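Local coordinates for anthrone oxidase-like protein (Streptomyces ambofaciens, PDB 5F9P) that acts as a C-C bond-cleaving oxygenase in atypical angucycline biosynthesis, in oxidative ring-B opening, and is probably a monooxygenase, at residues K8-L13 with E67-R72; N14-D19 with G25-E30; M31-D36 with K79-P84; K71-E76 with L95-V100. All blocks are in the same frame, centred on the assembly; numbering follows the deposited sequence.

All four contacts lie in the first half of the chain, where helices 21-37, 66-74 and 76-88 pack on strands 10-17 and 92-105 or on one another. Contacts 1 and 4 share helix 66-74 and adjacent strands, with centres about 5 Å apart. Contact 2 takes up the later part of strand 10-17, about 20 Å from the centre of contact 1, and is nested along the chain inside the loop that contact 1 closes. Contact 3 joins helix 21-37 to helix 76-88, its centre about 11 Å from that of contact 2 and 13 Å from that of contact 4; its segments alternate with those of contacts 1 and 4. Contacts 1, 2 and 4 pack helices on the outside of the closed eight-stranded barrel.

Contact 1. Residues K8-L13 with E67-R72; sequences KHLTVL and EDLEKR
L69, on helix 66-74, presses a single methyl, CD2, between two side chains of strand 10-17. L10 meets it with CD2, 3.9 Å from L69 CD2, the two leucines crossing at about a right angle. V12, two residues further along and so on the same face of the strand, offers CG2 to L69 CD2, also at 3.9 Å, and runs askew to the leucine. In L69, CG stands anti to the backbone N (chi1 174°), which carries the isobutyl end away from the helix and down to the strand. No hydrogen bond joins the segments: the helix sits with its L69 CA 8.7 Å from L10 CA, a spacing spanned by aliphatic carbon alone. W63 of the neighbouring strand 56-63 touches both V12 and L69, while Q97 of strand 92-105 borders L10 and L69, so the leucine is enclosed from both flanks of strand 10-17. The alternate residues T11 and L13 turn to the other side of the sheet, against L161. A helix resting by an aliphatic side chain on the outer face of a strand is the pattern expected of the ferredoxin-like halves that build a dimeric alpha-beta barrel.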
loop_
_atom_site.group_PDB
_atom_site.type_symbol
_atom_site.label_atom_id
_atom_site.label_comp_id
_atom_site.label_asym_id
_atom_site.label_seq_id
_atom_site.Cartn_x
_atom_site.Cartn_y
_atom_site.Cartn_z
ATOM N N LYS A 8 -9.983 11.674 6.496
ATOM C CA LYS A 8 -10.436 12.673 5.538
ATOM C C LYS A 8 -9.286 13.158 4.661
ATOM O O LYS A 8 -9.491 13.905 3.706
ATOM C CB LYS A 8 -11.095 13.855 6.251
ATOM C CG LYS A 8 -12.489 13.553 6.798
ATOM C CD LYS A 8 -13.310 14.831 7.034
ATOM C CE LYS A 8 -12.685 15.733 8.096
ATOM N NZ LYS A 8 -13.480 16.976 8.364
ATOM N N HIS A 9 -8.074 12.723 4.990
ATOM C CA HIS A 9 -6.897 13.089 4.226
ATOM C C HIS A 9 -6.689 12.138 3.034
ATOM O O HIS A 9 -7.436 11.175 2.844
ATOM C CB HIS A 9 -5.676 13.076 5.139
ATOM C CG HIS A 9 -5.486 11.776 5.851
ATOM N ND1 HIS A 9 -5.943 11.557 7.131
ATOM C CD2 HIS A 9 -4.919 10.613 5.447
ATOM C CE1 HIS A 9 -5.648 10.320 7.494
ATOM N NE2 HIS A 9 -5.023 9.727 6.491
ATOM N N LEU A 10 -5.664 12.423 2.241
ATOM C CA LEU A 10 -5.367 11.669 1.037
ATOM C C LEU A 10 -4.370 10.557 1.345
ATOM O O LEU A 10 -3.343 10.788 2.004
ATOM C CB LEU A 10 -4.800 12.620 -0.023
ATOM C CG LEU A 10 -4.400 12.023 -1.364
ATOM C CD1 LEU A 10 -5.634 11.520 -2.101
ATOM C CD2 LEU A 10 -3.654 13.049 -2.193
ATOM N N THR A 11 -4.673 9.346 0.886
ATOM C CA THR A 11 -3.757 8.230 1.072
ATOM C C THR A 11 -2.996 7.942 -0.216
ATOM O O THR A 11 -3.584 7.567 -1.232
ATOM C CB THR A 11 -4.484 6.962 1.568
ATOM O OG1 THR A 11 -5.042 7.213 2.863
ATOM C CG2 THR A 11 -3.500 5.811 1.674
ATOM N N VAL A 12 -1.681 8.108 -0.166
ATOM C CA VAL A 12 -0.854 7.961 -1.349
ATOM C C VAL A 12 0.033 6.722 -1.232
ATOM O O VAL A 12 0.769 6.562 -0.252
ATOM C CB VAL A 12 0.017 9.225 -1.583
ATOM C CG1 VAL A 12 1.017 9.000 -2.708
ATOM C CG2 VAL A 12 -0.873 10.429 -1.896
ATOM N N LEU A 13 -0.064 5.835 -2.221
ATOM C CA LEU A 13 0.824 4.678 -2.302
ATOM C C LEU A 13 1.736 4.770 -3.510
ATOM O O LEU A 13 1.278 4.800 -4.654
ATOM C CB LEU A 13 0.041 3.368 -2.323
ATOM C CG LEU A 13 -0.477 2.892 -0.961
ATOM C CD1 LEU A 13 -1.378 3.934 -0.294
ATOM C CD2 LEU A 13 -1.209 1.583 -1.114
ATOM N N GLU A 67 -3.845 19.100 -2.723
ATOM C CA GLU A 67 -3.198 20.381 -2.961
ATOM C C GLU A 67 -1.785 20.382 -2.362
ATOM O O GLU A 67 -0.827 20.818 -2.998
ATOM C CB GLU A 67 -4.066 21.502 -2.378
ATOM C CG GLU A 67 -3.773 22.889 -2.904
ATOM C CD GLU A 67 -4.747 23.931 -2.349
ATOM O OE1 GLU A 67 -5.890 23.550 -2.010
ATOM O OE2 GLU A 67 -4.371 25.122 -2.246
ATOM N N ASP A 68 -1.655 19.848 -1.153
ATOM C CA ASP A 68 -0.343 19.707 -0.529
ATOM C C ASP A 68 0.560 18.766 -1.323
ATOM O O ASP A 68 1.729 19.059 -1.549
ATOM C CB ASP A 68 -0.487 19.201 0.906
ATOM C CG ASP A 68 -1.297 20.144 1.775
ATOM O OD1 ASP A 68 -1.046 21.364 1.721
ATOM O OD2 ASP A 68 -2.186 19.665 2.504
ATOM N N LEU A 69 0.016 17.627 -1.737
ATOM C CA LEU A 69 0.778 16.673 -2.546
ATOM C C LEU A 69 1.317 17.283 -3.840
ATOM O O LEU A 69 2.460 17.032 -4.232
ATOM C CB LEU A 69 -0.086 15.472 -2.904
ATOM C CG LEU A 69 0.569 14.475 -3.861
ATOM C CD1 LEU A 69 1.749 13.812 -3.172
ATOM C CD2 LEU A 69 -0.449 13.435 -4.371
ATOM N N GLU A 70 0.480 18.055 -4.523
ATOM C CA GLU A 70 0.870 18.645 -5.798
ATOM C C GLU A 70 2.031 19.621 -5.632
ATOM O O GLU A 70 2.896 19.725 -6.503
ATOM C CB GLU A 70 -0.331 19.330 -6.466
ATOM C CG GLU A 70 -1.374 18.345 -6.987
ATOM C CD GLU A 70 -0.795 17.350 -7.984
ATOM O OE1 GLU A 70 0.275 17.647 -8.560
ATOM O OE2 GLU A 70 -1.404 16.268 -8.186
ATOM N N LYS A 71 2.039 20.336 -4.513
ATOM C CA LYS A 71 3.140 21.241 -4.187
ATOM C C LYS A 71 4.439 20.460 -4.128
ATOM O O LYS A 71 5.475 20.921 -4.602
ATOM C CB LYS A 71 2.878 21.933 -2.843
ATOM C CG LYS A 71 3.575 23.273 -2.652
ATOM C CD LYS A 71 2.826 24.106 -1.608
ATOM C CE LYS A 71 1.371 24.346 -2.037
ATOM N NZ LYS A 71 0.460 24.713 -0.910
ATOM N N ARG A 72 4.390 19.264 -3.553
ATOM C CA ARG A 72 5.575 18.418 -3.552
ATOM C C ARG A 72 5.986 17.996 -4.969
ATOM O O ARG A 72 7.173 18.021 -5.321
ATOM C CB ARG A 72 5.360 17.182 -2.687
ATOM C CG ARG A 72 6.331 16.072 -3.038
ATOM C CD ARG A 72 6.272 14.992 -2.011
ATOM N NE ARG A 72 6.982 13.798 -2.433
ATOM C CZ ARG A 72 8.247 13.781 -2.814
ATOM N NH1 ARG A 72 8.940 14.914 -2.858
ATOM N NH2 ARG A 72 8.813 12.631 -3.167
#

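Contact 2. Residues N14-D19 with G25-E30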
loop_
_atom_site.group_PDB
_atom_site.type_symbol
_atom_site.label_atom_id
_atom_site.label_comp_id
_atom_site.label_asym_id
_atom_site.label_seq_id
_atom_site.Cartn_x
_atom_site.Cartn_y
_atom_site.Cartn_z
ATOM N N ASN A 14 3.035 4.849 -3.241
ATOM C CA ASN A 14 4.047 4.861 -4.285
ATOM C C ASN A 14 4.615 3.453 -4.439
ATOM O O ASN A 14 5.272 2.926 -3.538
ATOM C CB ASN A 14 5.161 5.851 -3.958
ATOM C CG ASN A 14 4.672 7.285 -3.886
ATOM O OD1 ASN A 14 3.576 7.602 -4.332
ATOM N ND2 ASN A 14 5.508 8.168 -3.347
ATOM N N LEU A 15 4.324 2.849 -5.584
ATOM C CA LEU A 15 4.674 1.467 -5.860
ATOM C C LEU A 15 5.804 1.396 -6.878
ATOM O O LEU A 15 5.706 1.959 -7.969
ATOM C CB LEU A 15 3.444 0.736 -6.404
ATOM C CG LEU A 15 3.678 -0.688 -6.920
ATOM C CD1 LEU A 15 4.126 -1.593 -5.776
ATOM C CD2 LEU A 15 2.414 -1.217 -7.584
ATOM N N PHE A 16 6.879 0.705 -6.512
ATOM C CA PHE A 16 8.041 0.570 -7.371
ATOM C C PHE A 16 8.373 -0.912 -7.580
ATOM O O PHE A 16 8.382 -1.693 -6.627
ATOM C CB PHE A 16 9.241 1.255 -6.725
ATOM C CG PHE A 16 8.996 2.692 -6.349
ATOM C CD1 PHE A 16 9.140 3.698 -7.290
ATOM C CD2 PHE A 16 8.643 3.034 -5.056
ATOM C CE1 PHE A 16 8.914 5.018 -6.957
ATOM C CE2 PHE A 16 8.432 4.354 -4.705
ATOM C CZ PHE A 16 8.567 5.351 -5.661
ATOM N N THR A 17 8.634 -1.292 -8.825
ATOM C CA THR A 17 9.100 -2.640 -9.139
ATOM C C THR A 17 10.530 -2.541 -9.663
ATOM O O THR A 17 10.912 -1.540 -10.270
ATOM C CB THR A 17 8.207 -3.332 -10.207
ATOM O OG1 THR A 17 8.250 -2.584 -11.430
ATOM C CG2 THR A 17 6.772 -3.406 -9.729
ATOM N N THR A 18 11.331 -3.562 -9.411
ATOM C CA THR A 18 12.685 -3.593 -9.934
ATOM C C THR A 18 13.122 -5.037 -10.197
ATOM O O THR A 18 12.385 -5.968 -9.887
ATOM C CB THR A 18 13.666 -2.876 -8.987
ATOM O OG1 THR A 18 14.914 -2.666 -9.661
ATOM C CG2 THR A 18 13.878 -3.681 -7.715
ATOM N N ASP A 19 14.315 -5.230 -10.758
ATOM C CA ASP A 19 14.700 -6.571 -11.206
ATOM C C ASP A 19 15.914 -7.215 -10.520
ATOM O O ASP A 19 16.284 -8.335 -10.867
ATOM C CB ASP A 19 14.868 -6.607 -12.734
ATOM C CG ASP A 19 15.928 -5.645 -13.231
ATOM O OD1 ASP A 19 16.580 -4.966 -12.401
ATOM O OD2 ASP A 19 16.124 -5.580 -14.463
ATOM N N GLY A 25 17.627 -2.649 -2.624
ATOM C CA GLY A 25 18.301 -2.023 -1.498
ATOM C C GLY A 25 18.522 -0.538 -1.745
ATOM O O GLY A 25 18.388 0.305 -0.832
ATOM N N LYS A 26 18.871 -0.213 -2.985
ATOM C CA LYS A 26 19.101 1.173 -3.382
ATOM C C LYS A 26 17.810 1.982 -3.347
ATOM O O LYS A 26 17.803 3.124 -2.892
ATOM C CB LYS A 26 19.745 1.243 -4.771
ATOM C CG LYS A 26 20.107 2.664 -5.203
ATOM C CD LYS A 26 21.471 2.710 -5.882
ATOM C CE LYS A 26 21.571 1.650 -6.981
ATOM N NZ LYS A 26 22.832 1.753 -7.784
ATOM N N LEU A 27 16.721 1.386 -3.829
ATOM C CA LEU A 27 15.399 1.995 -3.713
ATOM C C LEU A 27 15.067 2.320 -2.255
ATOM O O LEU A 27 14.614 3.416 -1.947
ATOM C CB LEU A 27 14.328 1.048 -4.246
ATOM C CG LEU A 27 13.889 1.214 -5.698
ATOM C CD1 LEU A 27 13.025 0.031 -6.097
ATOM C CD2 LEU A 27 13.128 2.533 -5.853
ATOM N N ILE A 28 15.276 1.349 -1.371
ATOM C CA ILE A 28 14.966 1.536 0.035
ATOM C C ILE A 28 15.740 2.719 0.598
ATOM O O ILE A 28 15.194 3.546 1.317
ATOM C CB ILE A 28 15.284 0.281 0.855
ATOM C CG1 ILE A 28 14.269 -0.821 0.540
ATOM C CG2 ILE A 28 15.239 0.595 2.344
ATOM C CD1 ILE A 28 12.863 -0.456 0.912
ATOM N N GLU A 29 17.023 2.788 0.266
ATOM C CA GLU A 29 17.885 3.849 0.771
ATOM C C GLU A 29 17.480 5.226 0.257
ATOM O O GLU A 29 17.465 6.184 1.019
ATOM C CB GLU A 29 19.344 3.559 0.416
ATOM C CG GLU A 29 20.264 4.733 0.637
ATOM C CD GLU A 29 21.699 4.426 0.243
ATOM O OE1 GLU A 29 21.917 3.489 -0.564
ATOM O OE2 GLU A 29 22.607 5.118 0.751
ATOM N N GLU A 30 17.168 5.330 -1.034
ATOM C CA GLU A 30 16.701 6.596 -1.603
ATOM C C GLU A 30 15.347 7.018 -1.033
ATOM O O GLU A 30 15.135 8.190 -0.741
ATOM C CB GLU A 30 16.627 6.539 -3.136
ATOM C CG GLU A 30 17.978 6.299 -3.828
ATOM C CD GLU A 30 18.973 7.427 -3.595
ATOM O OE1 GLU A 30 18.547 8.602 -3.496
ATOM O OE2 GLU A 30 20.188 7.138 -3.518
#
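F16, near the end of strand 10-17, and L27, in helix 21-37, bring the two segments to their closest backbone approach, F16 CA standing 8.3 Å from L27 CA. The chain leaves the strand after T17, turns through T18 and D19, and comes back as the helix over the outer face of the sheet. This is the first half of a split beta-alpha-beta crossover, the opening unit of a ferredoxin-like fold: strand 43-51, which follows the helix, lies parallel to strand 10-17 with strand 56-63 between them.

The packing is carried by L27, whose two methyls divide the work. CD1 lies 4.0 Å from F16 CB and 4.1 Å from T18 CG2, tip to tip with the threonine, and CD2 comes to 4.2 Å from F16 CG, approaching the ring at a slant. L27 has chi1 at -95°, off a staggered value, and at this angle both methyls meet the strand segment. T57 of strand 56-63 and the loop residues I89 and T90 also touch L27, and the F16 ring meets that of F86 at about 55°. No hydrogen bond links the segments. T18 sets its methyl in the crowded position between the backbone N and the carbonyl carbon, facing L27; its OG1, anti to the backbone N, is hydrogen-bonded to the carbonyl oxygen of I89.

Contact 3. Residues M31-D36 with K79-P84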
loop_
_atom_site.group_PDB
_atom_site.type_symbol
_atom_site.label_atom_id
_atom_site.label_comp_id
_atom_site.label_asym_id
_atom_site.label_seq_id
_atom_site.Cartn_x
_atom_site.Cartn_y
_atom_site.Cartn_z
HETATM N N MSE A 31 14.422 6.073 -0.879
HETATM C CA MSE A 31 13.123 6.421 -0.302
HETATM C C MSE A 31 13.321 6.940 1.110
HETATM O O MSE A 31 12.689 7.906 1.537
HETATM C CB MSE A 31 12.186 5.200 -0.274
HETATM C CG MSE A 31 11.715 4.752 -1.650
HETATM SE SE MSE A 31 11.185 2.884 -1.542
ATOM N N THR A 32 14.215 6.291 1.839
ATOM C CA THR A 32 14.406 6.614 3.251
ATOM C C THR A 32 15.027 8.002 3.456
ATOM O O THR A 32 14.677 8.709 4.399
ATOM C CB THR A 32 15.199 5.498 3.957
ATOM O OG1 THR A 32 14.420 4.293 3.899
ATOM C CG2 THR A 32 15.442 5.837 5.406
ATOM N N LYS A 33 15.928 8.392 2.557
ATOM C CA LYS A 33 16.481 9.746 2.569
ATOM C C LYS A 33 15.374 10.784 2.449
ATOM O O LYS A 33 15.355 11.765 3.187
ATOM C CB LYS A 33 17.445 9.948 1.406
ATOM C CG LYS A 33 18.769 9.230 1.515
ATOM C CD LYS A 33 19.578 9.531 0.244
ATOM C CE LYS A 33 20.903 8.802 0.221
ATOM N NZ LYS A 33 21.736 9.311 -0.906
ATOM N N ILE A 34 14.455 10.560 1.510
ATOM C CA ILE A 34 13.327 11.470 1.294
ATOM C C ILE A 34 12.388 11.541 2.529
ATOM O O ILE A 34 11.979 12.621 2.968
ATOM C CB ILE A 34 12.550 11.073 0.011
ATOM C CG1 ILE A 34 13.449 11.257 -1.220
ATOM C CG2 ILE A 34 11.261 11.895 -0.132
ATOM C CD1 ILE A 34 12.954 10.536 -2.480
ATOM N N VAL A 35 12.068 10.387 3.096
ATOM C CA VAL A 35 11.270 10.355 4.317
ATOM C C VAL A 35 11.946 11.134 5.454
ATOM O O VAL A 35 11.309 11.938 6.121
ATOM C CB VAL A 35 10.983 8.893 4.769
ATOM C CG1 VAL A 35 10.384 8.853 6.181
ATOM C CG2 VAL A 35 10.077 8.201 3.764
ATOM N N ASP A 36 13.232 10.893 5.661
ATOM C CA ASP A 36 13.938 11.465 6.798
ATOM C C ASP A 36 14.069 12.980 6.692
ATOM O O ASP A 36 14.123 13.678 7.705
ATOM C CB ASP A 36 15.309 10.801 6.963
ATOM C CG ASP A 36 15.205 9.354 7.417
ATOM O OD1 ASP A 36 14.107 8.939 7.865
ATOM O OD2 ASP A 36 16.225 8.633 7.348
ATOM N N LYS A 79 11.275 16.619 -9.168
ATOM C CA LYS A 79 11.291 16.588 -10.626
ATOM C C LYS A 79 12.647 16.173 -11.208
ATOM O O LYS A 79 12.711 15.385 -12.151
ATOM C CB LYS A 79 10.880 17.954 -11.190
ATOM C CG LYS A 79 9.457 18.370 -10.817
ATOM C CD LYS A 79 8.941 19.546 -11.659
ATOM C CE LYS A 79 9.822 20.790 -11.536
ATOM N NZ LYS A 79 9.210 21.973 -12.215
ATOM N N HIS A 80 13.729 16.710 -10.648
ATOM C CA HIS A 80 15.036 16.605 -11.289
ATOM C C HIS A 80 15.987 15.626 -10.612
ATOM O O HIS A 80 16.968 15.193 -11.215
ATOM C CB HIS A 80 15.672 17.985 -11.403
ATOM C CG HIS A 80 14.790 18.976 -12.084
ATOM N ND1 HIS A 80 14.442 18.867 -13.412
ATOM C CD2 HIS A 80 14.148 20.073 -11.615
ATOM C CE1 HIS A 80 13.637 19.862 -13.738
ATOM N NE2 HIS A 80 13.441 20.607 -12.664
ATOM N N ARG A 81 15.705 15.276 -9.365
ATOM C CA ARG A 81 16.526 14.281 -8.691
ATOM C C ARG A 81 15.755 12.990 -8.482
ATOM O O ARG A 81 16.153 11.938 -8.961
ATOM C CB ARG A 81 17.047 14.797 -7.352
ATOM C CG ARG A 81 17.947 13.773 -6.637
ATOM C CD ARG A 81 18.513 14.314 -5.327
ATOM N NE ARG A 81 19.293 13.297 -4.623
ATOM C CZ ARG A 81 20.099 13.549 -3.598
ATOM N NH1 ARG A 81 20.234 14.788 -3.151
ATOM N NH2 ARG A 81 20.765 12.559 -3.015
ATOM N N THR A 82 14.633 13.085 -7.783
ATOM C CA THR A 82 13.902 11.899 -7.348
ATOM C C THR A 82 13.407 11.001 -8.472
ATOM O O THR A 82 13.705 9.794 -8.486
ATOM C CB THR A 82 12.733 12.289 -6.457
ATOM O OG1 THR A 82 13.244 13.064 -5.374
ATOM C CG2 THR A 82 12.069 11.031 -5.892
ATOM N N LEU A 83 12.654 11.578 -9.411
ATOM C CA LEU A 83 12.091 10.797 -10.511
ATOM C C LEU A 83 13.153 10.147 -11.401
ATOM O O LEU A 83 13.087 8.950 -11.671
ATOM C CB LEU A 83 11.132 11.645 -11.347
ATOM C CG LEU A 83 9.775 11.781 -10.677
ATOM C CD1 LEU A 83 8.905 12.795 -11.403
ATOM C CD2 LEU A 83 9.110 10.407 -10.624
ATOM N N PRO A 84 14.132 10.936 -11.865
ATOM C CA PRO A 84 15.210 10.382 -12.690
ATOM C C PRO A 84 16.054 9.322 -11.949
ATOM O O PRO A 84 16.416 8.295 -12.544
ATOM C CB PRO A 84 16.055 11.613 -13.031
ATOM C CG PRO A 84 15.122 12.770 -12.866
ATOM C CD PRO A 84 14.230 12.397 -11.732
#
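R81 NH1 is held by two hydrogen-bond acceptors from the end of the chain, H240 O and H241 ND1, which fix the guanidinium beside K33 of the other helix. Residues 240 and 241 belong to a histidine-rich tail that probably derives from a purification tag, so this grip need not be native. The lysine ammonium comes up at the edge of the guanidinium, near its plane, with K33 NZ 4.0 Å from R81 NH2. These like charges probably repel; the carbonyl and ring nitrogen at NH1 may ease this for the arginine, and a long, weak ion pair of K33 NZ with E30 OE2 for the lysine. Both chains are extended and cross at about a right angle. The helices concerned, 21-37 and 76-88, lie together on the outer side of the first ferredoxin-like half of the barrel. Deeper in, I34 and T82 reach toward each other tip to tip, I34 CD1 lying 3.6 Å from T82 CG2 and 3.9 Å from T82 OG1. The threonine has CG2 anti to its backbone nitrogen (chi1 -56° for OG1), which projects the methyl at the isoleucine. T82 OG1 makes a weak hydrogen bond to E77 O, and F86 also touches I34.

Contact 4. Residues K71-E76 with L95-V100; sequences KRYAGE and LMQNEV
Y73, in helix 66-74, stands over strand 92-105 with its CA 10.8 Å from L95 CA, a gap that the tyrosine side chain spans. The tyrosine does so with CG anti to the carbonyl carbon (chi1 -77°), bringing its hydroxyl down beside the strand. There Y73 OH lies 3.8 Å from L95 CB, and the two side chains slide past each other in opposite directions; L95 CD1 approaches the ring at a slant, 4.2 Å from Y73 CE1. Q97, two residues on, comes from the opposite direction with its chain extended. Its amide nitrogen sits at the ring edge, near the ring plane, Q97 NE2 being 4.1 Å from Y73 CE2, with amide and ring planes 59° apart.

A water joins the three residues. It is hydrogen-bonded to Y73 OH at 2.8 Å, donates to the backbone L95 O at 2.9 Å and accepts from Q97 NE2 at 2.8 Å, so three partners fix it and it links the phenol to both backbone and side chain of the strand. The other end of the amide, Q97 OE1, is hydrogen-bonded to R165 NH1 of strand 155-167, so the amide is held at both ends, OE1 by the arginine and NE2 by the water. R167 makes a cation-pi contact with the Y73 ring, and F78 of the next helix meets it at about 30°. This is helix-on-sheet packing with a bridging water among buried side chains, on the outer surface of the barrel of the dimeric alpha-beta barrel fold.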
loop_
_atom_site.group_PDB
_atom_site.type_symbol
_atom_site.label_atom_id
_atom_site.label_comp_id
_atom_site.label_asym_id
_atom_site.label_seq_id
_atom_site.Cartn_x
_atom_site.Cartn_y
_atom_site.Cartn_z
ATOM N N LYS A 71 2.039 20.336 -4.513
ATOM C CA LYS A 71 3.140 21.241 -4.187
ATOM C C LYS A 71 4.439 20.460 -4.128
ATOM O O LYS A 71 5.475 20.921 -4.602
ATOM C CB LYS A 71 2.878 21.933 -2.843
ATOM C CG LYS A 71 3.575 23.273 -2.652
ATOM C CD LYS A 71 2.826 24.106 -1.608
ATOM C CE LYS A 71 1.371 24.346 -2.037
ATOM N NZ LYS A 71 0.460 24.713 -0.910
ATOM N N ARG A 72 4.390 19.264 -3.553
ATOM C CA ARG A 72 5.575 18.418 -3.552
ATOM C C ARG A 72 5.986 17.996 -4.969
ATOM O O ARG A 72 7.173 18.021 -5.321
ATOM C CB ARG A 72 5.360 17.182 -2.687
ATOM C CG ARG A 72 6.331 16.072 -3.038
ATOM C CD ARG A 72 6.272 14.992 -2.011
ATOM N NE ARG A 72 6.982 13.798 -2.433
ATOM C CZ ARG A 72 8.247 13.781 -2.814
ATOM N NH1 ARG A 72 8.940 14.914 -2.858
ATOM N NH2 ARG A 72 8.813 12.631 -3.167
ATOM N N TYR A 73 5.001 17.616 -5.780
ATOM C CA TYR A 73 5.263 17.192 -7.155
ATOM C C TYR A 73 5.870 18.334 -7.963
ATOM O O TYR A 73 6.573 18.106 -8.945
ATOM C CB TYR A 73 3.979 16.734 -7.841
ATOM C CG TYR A 73 3.479 15.359 -7.452
ATOM C CD1 TYR A 73 4.298 14.445 -6.797
ATOM C CD2 TYR A 73 2.177 14.973 -7.753
ATOM C CE1 TYR A 73 3.827 13.180 -6.450
ATOM C CE2 TYR A 73 1.700 13.722 -7.413
ATOM C CZ TYR A 73 2.526 12.825 -6.767
ATOM O OH TYR A 73 2.035 11.573 -6.435
ATOM N N ALA A 74 5.586 19.564 -7.554
ATOM C CA ALA A 74 6.082 20.730 -8.289
ATOM C C ALA A 74 7.480 21.137 -7.830
ATOM O O ALA A 74 8.121 21.969 -8.466
ATOM C CB ALA A 74 5.108 21.906 -8.156
ATOM N N GLY A 75 7.944 20.545 -6.730
ATOM C CA GLY A 75 9.278 20.817 -6.208
ATOM C C GLY A 75 10.383 20.363 -7.147
ATOM O O GLY A 75 10.212 19.396 -7.889
ATOM N N GLU A 76 11.517 21.057 -7.110
ATOM C CA GLU A 76 12.637 20.763 -8.004
ATOM C C GLU A 76 13.401 19.472 -7.690
ATOM O O GLU A 76 13.909 18.825 -8.604
ATOM C CB GLU A 76 13.627 21.925 -8.034
ATOM C CG GLU A 76 13.292 22.972 -9.061
ATOM C CD GLU A 76 12.623 24.166 -8.445
ATOM O OE1 GLU A 76 12.679 24.299 -7.197
ATOM O OE2 GLU A 76 12.044 24.972 -9.206
ATOM N N LEU A 95 2.435 5.991 -8.861
ATOM C CA LEU A 95 2.174 6.853 -7.720
ATOM C C LEU A 95 0.677 7.042 -7.652
ATOM O O LEU A 95 0.090 7.749 -8.486
ATOM C CB LEU A 95 2.876 8.206 -7.874
ATOM C CG LEU A 95 4.321 8.247 -8.373
ATOM C CD1 LEU A 95 4.737 9.703 -8.559
ATOM C CD2 LEU A 95 5.291 7.529 -7.437
HETATM N N MSE A 96 0.061 6.415 -6.654
HETATM C CA MSE A 96 -1.384 6.243 -6.649
HETATM C C MSE A 96 -2.073 7.006 -5.526
HETATM O O MSE A 96 -1.719 6.859 -4.362
HETATM C CB MSE A 96 -1.712 4.754 -6.549
HETATM C CG MSE A 96 -1.334 3.947 -7.793
HETATM SE SE MSE A 96 -1.423 2.030 -7.447
HETATM C CE MSE A 96 0.089 1.916 -6.188
ATOM N N GLN A 97 -3.071 7.811 -5.878
ATOM C CA GLN A 97 -3.804 8.582 -4.883
ATOM C C GLN A 97 -5.127 7.897 -4.580
ATOM O O GLN A 97 -5.871 7.545 -5.496
ATOM C CB GLN A 97 -4.032 10.018 -5.379
ATOM C CG GLN A 97 -2.751 10.705 -5.845
ATOM C CD GLN A 97 -3.002 12.078 -6.457
ATOM O OE1 GLN A 97 -3.893 12.800 -6.028
ATOM N NE2 GLN A 97 -2.216 12.437 -7.463
ATOM N N ASN A 98 -5.422 7.720 -3.296
ATOM C CA ASN A 98 -6.553 6.913 -2.866
ATOM C C ASN A 98 -7.310 7.525 -1.715
ATOM O O ASN A 98 -6.805 8.400 -1.009
ATOM C CB ASN A 98 -6.064 5.544 -2.374
ATOM C CG ASN A 98 -5.000 4.961 -3.258
ATOM O OD1 ASN A 98 -5.296 4.253 -4.220
ATOM N ND2 ASN A 98 -3.745 5.272 -2.952
ATOM N N GLU A 99 -8.518 7.024 -1.503
ATOM C CA GLU A 99 -9.217 7.251 -0.254
ATOM C C GLU A 99 -9.460 5.891 0.380
ATOM O O GLU A 99 -9.515 4.871 -0.313
ATOM C CB GLU A 99 -10.525 8.007 -0.474
ATOM C CG GLU A 99 -11.580 7.240 -1.216
ATOM C CD GLU A 99 -12.795 8.111 -1.551
ATOM O OE1 GLU A 99 -13.798 7.568 -2.059
ATOM O OE2 GLU A 99 -12.741 9.340 -1.307
ATOM N N VAL A 100 -9.564 5.869 1.701
ATOM C CA VAL A 100 -9.769 4.622 2.411
ATOM C C VAL A 100 -11.241 4.263 2.305
ATOM O O VAL A 100 -12.096 5.071 2.648
ATOM C CB VAL A 100 -9.355 4.752 3.891
ATOM C CG1 VAL A 100 -9.712 3.469 4.660
ATOM C CG2 VAL A 100 -7.862 5.052 3.991
HETATM O O HOH W 1 -0.099 10.621 -7.997
#